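Local coordinates for DNA processing protein DprA (Streptococcus pneumoniae, PDB 3UQZ) that binds single-stranded DNA, protects it from nucleases and helps load the RecA recombinase onto it during natural transformation, at residues 142-155 with 174-188. Residues are numbered along the deposited sequence; the frame is centred on the assembly and turned at random.
Sequences LAKGIDTAAHMAAL and PKANKRLQDYIGNDH. With SO4 (sulfate ion), chain E.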
loop_
_atom_site.group_PDB
_atom_site.type_symbol
_atom_site.label_atom_id
_atom_site.label_comp_id
_atom_site.label_asym_id
_atom_site.label_seq_id
_atom_site.Cartn_x
_atom_site.Cartn_y
_atom_site.Cartn_z
ATOM N N LEU A 142 -0.325 -24.991 -7.056
ATOM C CA LEU A 142 0.551 -26.045 -6.509
ATOM C C LEU A 142 2.072 -25.807 -6.645
ATOM O O LEU A 142 2.855 -26.722 -6.390
ATOM C CB LEU A 142 0.139 -27.412 -7.093
ATOM C CG LEU A 142 -0.055 -28.607 -6.180
ATOM C CD1 LEU A 142 -0.387 -28.223 -4.747
ATOM C CD2 LEU A 142 -1.129 -29.482 -6.732
ATOM N N ALA A 143 2.490 -24.584 -7.015
ATOM C CA ALA A 143 3.901 -24.207 -7.137
ATOM C C ALA A 143 4.527 -24.126 -5.742
ATOM O O ALA A 143 3.808 -23.980 -4.740
ATOM C CB ALA A 143 4.016 -22.853 -7.814
ATOM N N LYS A 144 5.867 -24.203 -5.673
ATOM C CA LYS A 144 6.529 -24.068 -4.384
ATOM C C LYS A 144 6.434 -22.614 -3.921
ATOM O O LYS A 144 6.225 -21.722 -4.742
ATOM C CB LYS A 144 7.975 -24.609 -4.406
ATOM C CG LYS A 144 8.982 -23.870 -5.277
ATOM C CD LYS A 144 10.328 -24.599 -5.250
ATOM C CE LYS A 144 11.356 -23.985 -6.176
ATOM N NZ LYS A 144 12.571 -24.837 -6.308
ATOM N N GLY A 145 6.476 -22.404 -2.617
ATOM C CA GLY A 145 6.400 -21.061 -2.065
ATOM C C GLY A 145 5.012 -20.663 -1.637
ATOM O O GLY A 145 4.374 -21.394 -0.879
ATOM N N ILE A 146 4.545 -19.492 -2.120
ATOM C CA ILE A 146 3.231 -18.913 -1.797
ATOM C C ILE A 146 2.058 -19.851 -2.106
ATOM O O ILE A 146 1.174 -20.001 -1.259
ATOM C CB ILE A 146 3.046 -17.485 -2.399
ATOM C CG1 ILE A 146 4.121 -16.476 -1.886
ATOM C CG2 ILE A 146 1.606 -16.940 -2.225
ATOM C CD1 ILE A 146 4.066 -16.070 -0.376
ATOM N N ASP A 147 2.064 -20.486 -3.294
ATOM C CA ASP A 147 1.018 -21.410 -3.717
ATOM C C ASP A 147 0.871 -22.559 -2.716
ATOM O O ASP A 147 -0.242 -22.810 -2.253
ATOM C CB ASP A 147 1.276 -21.940 -5.142
ATOM C CG ASP A 147 1.070 -20.966 -6.296
ATOM O OD1 ASP A 147 1.226 -19.752 -6.085
ATOM O OD2 ASP A 147 0.816 -21.428 -7.422
ATOM N N THR A 148 1.990 -23.195 -2.325
ATOM C CA THR A 148 1.992 -24.298 -1.351
ATOM C C THR A 148 1.457 -23.854 0.015
ATOM O O THR A 148 0.657 -24.572 0.624
ATOM C CB THR A 148 3.378 -24.953 -1.283
ATOM O OG1 THR A 148 3.736 -25.376 -2.600
ATOM C CG2 THR A 148 3.426 -26.138 -0.337
ATOM N N ALA A 149 1.872 -22.665 0.470
ATOM C CA ALA A 149 1.444 -22.094 1.745
ATOM C C ALA A 149 -0.048 -21.771 1.727
ATOM O O ALA A 149 -0.711 -21.898 2.752
ATOM C CB ALA A 149 2.249 -20.846 2.051
ATOM N N ALA A 150 -0.575 -21.386 0.546
ATOM C CA ALA A 150 -1.989 -21.091 0.334
ATOM C C ALA A 150 -2.847 -22.363 0.504
ATOM O O ALA A 150 -3.842 -22.342 1.235
ATOM C CB ALA A 150 -2.195 -20.489 -1.044
ATOM N N HIS A 151 -2.424 -23.472 -0.140
ATOM C CA HIS A 151 -3.089 -24.769 -0.107
ATOM C C HIS A 151 -3.073 -25.351 1.301
ATOM O O HIS A 151 -4.124 -25.713 1.811
ATOM C CB HIS A 151 -2.423 -25.741 -1.094
ATOM C CG HIS A 151 -2.712 -25.450 -2.538
ATOM N ND1 HIS A 151 -1.698 -25.299 -3.461
ATOM C CD2 HIS A 151 -3.898 -25.345 -3.181
ATOM C CE1 HIS A 151 -2.295 -25.099 -4.620
ATOM N NE2 HIS A 151 -3.616 -25.107 -4.498
HETATM N N MSE A 152 -1.896 -25.387 1.953
HETATM C CA MSE A 152 -1.743 -25.899 3.319
HETATM C C MSE A 152 -2.543 -25.127 4.370
HETATM O O MSE A 152 -3.093 -25.743 5.285
HETATM C CB MSE A 152 -0.267 -26.041 3.694
HETATM C CG MSE A 152 0.429 -27.129 2.890
HETATM SE SE MSE A 152 2.320 -27.210 3.183
HETATM C CE MSE A 152 2.181 -27.808 4.946
ATOM N N ALA A 153 -2.658 -23.807 4.211
ATOM C CA ALA A 153 -3.436 -22.961 5.111
ATOM C C ALA A 153 -4.943 -23.252 5.007
ATOM O O ALA A 153 -5.640 -23.239 6.024
ATOM C CB ALA A 153 -3.155 -21.498 4.831
ATOM N N ALA A 154 -5.431 -23.536 3.788
ATOM C CA ALA A 154 -6.823 -23.893 3.522
ATOM C C ALA A 154 -7.119 -25.225 4.203
ATOM O O ALA A 154 -8.099 -25.330 4.939
ATOM C CB ALA A 154 -7.061 -24.004 2.020
ATOM N N LEU A 155 -6.223 -26.204 4.024
ATOM C CA LEU A 155 -6.327 -27.560 4.573
ATOM C C LEU A 155 -6.336 -27.587 6.093
ATOM O O LEU A 155 -7.218 -28.211 6.687
ATOM C CB LEU A 155 -5.225 -28.470 4.011
ATOM C CG LEU A 155 -5.248 -28.701 2.496
ATOM C CD1 LEU A 155 -4.104 -29.575 2.068
ATOM C CD2 LEU A 155 -6.542 -29.297 2.045
ATOM N N PRO A 174 6.024 -29.017 -8.604
ATOM C CA PRO A 174 7.361 -29.582 -8.325
ATOM C C PRO A 174 7.293 -31.011 -7.768
ATOM O O PRO A 174 6.254 -31.402 -7.221
ATOM C CB PRO A 174 7.959 -28.575 -7.336
ATOM C CG PRO A 174 6.780 -27.964 -6.639
ATOM C CD PRO A 174 5.668 -27.946 -7.646
ATOM N N LYS A 175 8.383 -31.798 -7.926
ATOM C CA LYS A 175 8.444 -33.190 -7.446
ATOM C C LYS A 175 8.166 -33.332 -5.953
ATOM O O LYS A 175 7.506 -34.290 -5.561
ATOM C CB LYS A 175 9.754 -33.899 -7.839
ATOM C CG LYS A 175 10.029 -33.976 -9.361
ATOM C CD LYS A 175 9.766 -35.355 -10.027
ATOM C CE LYS A 175 10.232 -35.418 -11.470
ATOM N NZ LYS A 175 11.711 -35.549 -11.581
ATOM N N ALA A 176 8.596 -32.354 -5.138
ATOM C CA ALA A 176 8.412 -32.349 -3.679
ATOM C C ALA A 176 6.952 -32.258 -3.243
ATOM O O ALA A 176 6.626 -32.665 -2.122
ATOM C CB ALA A 176 9.211 -31.219 -3.055
ATOM N N ASN A 177 6.074 -31.741 -4.126
ATOM C CA ASN A 177 4.650 -31.574 -3.833
ATOM C C ASN A 177 3.771 -32.755 -4.223
ATOM O O ASN A 177 2.548 -32.621 -4.159
ATOM C CB ASN A 177 4.130 -30.282 -4.457
ATOM C CG ASN A 177 4.435 -29.046 -3.659
ATOM O OD1 ASN A 177 4.975 -29.096 -2.539
ATOM N ND2 ASN A 177 4.046 -27.905 -4.211
ATOM N N LYS A 178 4.371 -33.915 -4.593
ATOM C CA LYS A 178 3.610 -35.100 -4.999
ATOM C C LYS A 178 2.498 -35.462 -4.022
ATOM O O LYS A 178 1.344 -35.528 -4.439
ATOM C CB LYS A 178 4.511 -36.304 -5.286
ATOM C CG LYS A 178 3.729 -37.515 -5.792
ATOM C CD LYS A 178 4.563 -38.774 -5.859
ATOM C CE LYS A 178 3.728 -40.026 -5.770
ATOM N NZ LYS A 178 2.938 -40.270 -6.995
ATOM N N ARG A 179 2.833 -35.642 -2.730
ATOM C CA ARG A 179 1.882 -36.008 -1.673
ATOM C C ARG A 179 0.728 -35.037 -1.545
ATOM O O ARG A 179 -0.411 -35.481 -1.363
ATOM C CB ARG A 179 2.579 -36.224 -0.308
ATOM C CG ARG A 179 3.536 -37.418 -0.265
ATOM C CD ARG A 179 2.842 -38.693 0.106
ATOM N NE ARG A 179 3.790 -39.798 0.221
ATOM C CZ ARG A 179 4.039 -40.677 -0.743
ATOM N NH1 ARG A 179 3.420 -40.591 -1.912
ATOM N NH2 ARG A 179 4.909 -41.656 -0.540
ATOM N N LEU A 180 1.015 -33.722 -1.655
ATOM C CA LEU A 180 0.012 -32.651 -1.599
ATOM C C LEU A 180 -0.899 -32.691 -2.835
ATOM O O LEU A 180 -2.107 -32.542 -2.678
ATOM C CB LEU A 180 0.684 -31.273 -1.428
ATOM C CG LEU A 180 -0.214 -30.050 -1.186
ATOM C CD1 LEU A 180 -0.971 -30.168 0.123
ATOM C CD2 LEU A 180 0.601 -28.789 -1.188
ATOM N N GLN A 181 -0.335 -32.942 -4.040
ATOM C CA GLN A 181 -1.115 -33.047 -5.281
ATOM C C GLN A 181 -2.033 -34.273 -5.220
ATOM O O GLN A 181 -3.211 -34.179 -5.589
ATOM C CB GLN A 181 -0.199 -33.106 -6.527
ATOM C CG GLN A 181 -0.975 -32.969 -7.840
ATOM C CD GLN A 181 -0.111 -32.967 -9.067
ATOM O OE1 GLN A 181 0.854 -32.211 -9.177
ATOM N NE2 GLN A 181 -0.470 -33.796 -10.034
ATOM N N ASP A 182 -1.487 -35.410 -4.746
ATOM C CA ASP A 182 -2.220 -36.665 -4.590
ATOM C C ASP A 182 -3.380 -36.500 -3.623
ATOM O O ASP A 182 -4.482 -36.960 -3.935
ATOM C CB ASP A 182 -1.289 -37.794 -4.120
ATOM C CG ASP A 182 -0.512 -38.487 -5.222
ATOM O OD1 ASP A 182 -1.077 -38.671 -6.326
ATOM O OD2 ASP A 182 0.623 -38.925 -4.957
ATOM N N TYR A 183 -3.145 -35.816 -2.479
ATOM C CA TYR A 183 -4.168 -35.575 -1.465
ATOM C C TYR A 183 -5.256 -34.640 -1.965
ATOM O O TYR A 183 -6.434 -34.923 -1.740
ATOM C CB TYR A 183 -3.560 -35.075 -0.133
ATOM C CG TYR A 183 -4.620 -34.706 0.877
ATOM C CD1 TYR A 183 -5.406 -35.686 1.479
ATOM C CD2 TYR A 183 -4.924 -33.372 1.145
ATOM C CE1 TYR A 183 -6.436 -35.348 2.355
ATOM C CE2 TYR A 183 -5.949 -33.022 2.025
ATOM C CZ TYR A 183 -6.690 -34.016 2.644
ATOM O OH TYR A 183 -7.717 -33.690 3.495
ATOM N N ILE A 184 -4.863 -33.519 -2.618
ATOM C CA ILE A 184 -5.804 -32.558 -3.187
ATOM C C ILE A 184 -6.667 -33.281 -4.230
ATOM O O ILE A 184 -7.870 -33.064 -4.263
ATOM C CB ILE A 184 -5.120 -31.248 -3.686
ATOM C CG1 ILE A 184 -4.587 -30.418 -2.502
ATOM C CG2 ILE A 184 -6.061 -30.390 -4.575
ATOM C CD1 ILE A 184 -3.560 -29.362 -2.910
ATOM N N GLY A 185 -6.076 -34.211 -4.971
ATOM C CA GLY A 185 -6.802 -35.032 -5.936
ATOM C C GLY A 185 -7.775 -35.998 -5.295
ATOM O O GLY A 185 -8.794 -36.327 -5.895
ATOM N N ASN A 186 -7.482 -36.444 -4.063
ATOM C CA ASN A 186 -8.332 -37.360 -3.296
ATOM C C ASN A 186 -9.552 -36.658 -2.684
ATOM O O ASN A 186 -10.691 -36.991 -3.024
ATOM C CB ASN A 186 -7.537 -38.020 -2.164
ATOM C CG ASN A 186 -6.473 -38.977 -2.593
ATOM O OD1 ASN A 186 -6.679 -39.816 -3.481
ATOM N ND2 ASN A 186 -5.331 -38.922 -1.903
ATOM N N ASP A 187 -9.306 -35.732 -1.749
ATOM C CA ASP A 187 -10.337 -35.048 -0.983
ATOM C C ASP A 187 -10.894 -33.749 -1.544
ATOM O O ASP A 187 -11.994 -33.363 -1.143
ATOM C CB ASP A 187 -9.841 -34.823 0.457
ATOM C CG ASP A 187 -9.676 -36.081 1.295
ATOM O OD1 ASP A 187 -9.621 -37.184 0.709
ATOM O OD2 ASP A 187 -9.579 -35.955 2.536
ATOM N N HIS A 188 -10.141 -33.068 -2.442
ATOM C CA HIS A 188 -10.483 -31.763 -3.024
ATOM C C HIS A 188 -10.629 -31.858 -4.552
ATOM O O HIS A 188 -11.234 -32.814 -5.019
ATOM C CB HIS A 188 -9.424 -30.731 -2.579
ATOM C CG HIS A 188 -9.325 -30.614 -1.093
ATOM N ND1 HIS A 188 -10.024 -29.646 -0.406
ATOM C CD2 HIS A 188 -8.695 -31.416 -0.202
ATOM C CE1 HIS A 188 -9.786 -29.873 0.878
ATOM N NE2 HIS A 188 -8.998 -30.934 1.050
HETATM S S SO4 E . 4.254 -44.033 -3.613
HETATM O O1 SO4 E . 3.372 -42.922 -4.022
HETATM O O2 SO4 E . 3.479 -45.261 -3.482
HETATM O O3 SO4 E . 5.284 -44.236 -4.626
HETATM O O4 SO4 E . 4.921 -43.705 -2.343
#
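Two neighbouring helices on one face of the Rossmann-like sheet of DprA meet here, and the side chain of Asn177 ties their N-terminal ends together. Its ND2 gives two hydrogen bonds, one to Leu142 O (2.8 Å) in the loop leading into helix 146-157 and a straighter one to Thr148 OG1 (3.0 Å) in that helix's first turn. Leu142 O lies in the plane of the Asn177 amide, whereas the amide nitrogen itself stands above the carbonyl plane of Leu142. Thr148 OG1 in turn donates to Ala143 O (2.6 Å), linking loop, first helical turn and Asn177 in a short chain of hydrogen bonds. Pro174, preceded by a cis peptide bond, lays its CD against the same Leu142 O.

Further along the helices the contact is apolar. Leu180 is a knob in the hole formed by Thr148, His151, Met152 and Leu155; with CG anti to the backbone N (chi1 -173°), its CD1 meets Leu155 CD1 at 3.7 Å and its CD2 turns to Leu142 CD1. The two Leu142 methyls part: CD1 also packs on Ile184 CD1, while CD2 lies across the CB and CG of Gln181, whose NE2 bonds to Val171 O. Ile184 CD1 sits over one face of the His151 ring, 4.2 Å from its centroid, a CH-pi contact displaced toward the rim. At the far end Leu155 CD2 approaches the Tyr183 ring at its edge (3.8 Å to CE2) and also borders His188. On the outer side of helix 178-187, Arg179 holds a sulfate, probably from the crystallisation liquor, through NH1 and NH2.

The axes of segments 146-155 and 178-187 approach to 11.9 Å at 45°, and His151 and Ile184 also touch strand 161-164, as in the helix layer that covers the sheet of a Rossmann-like fold.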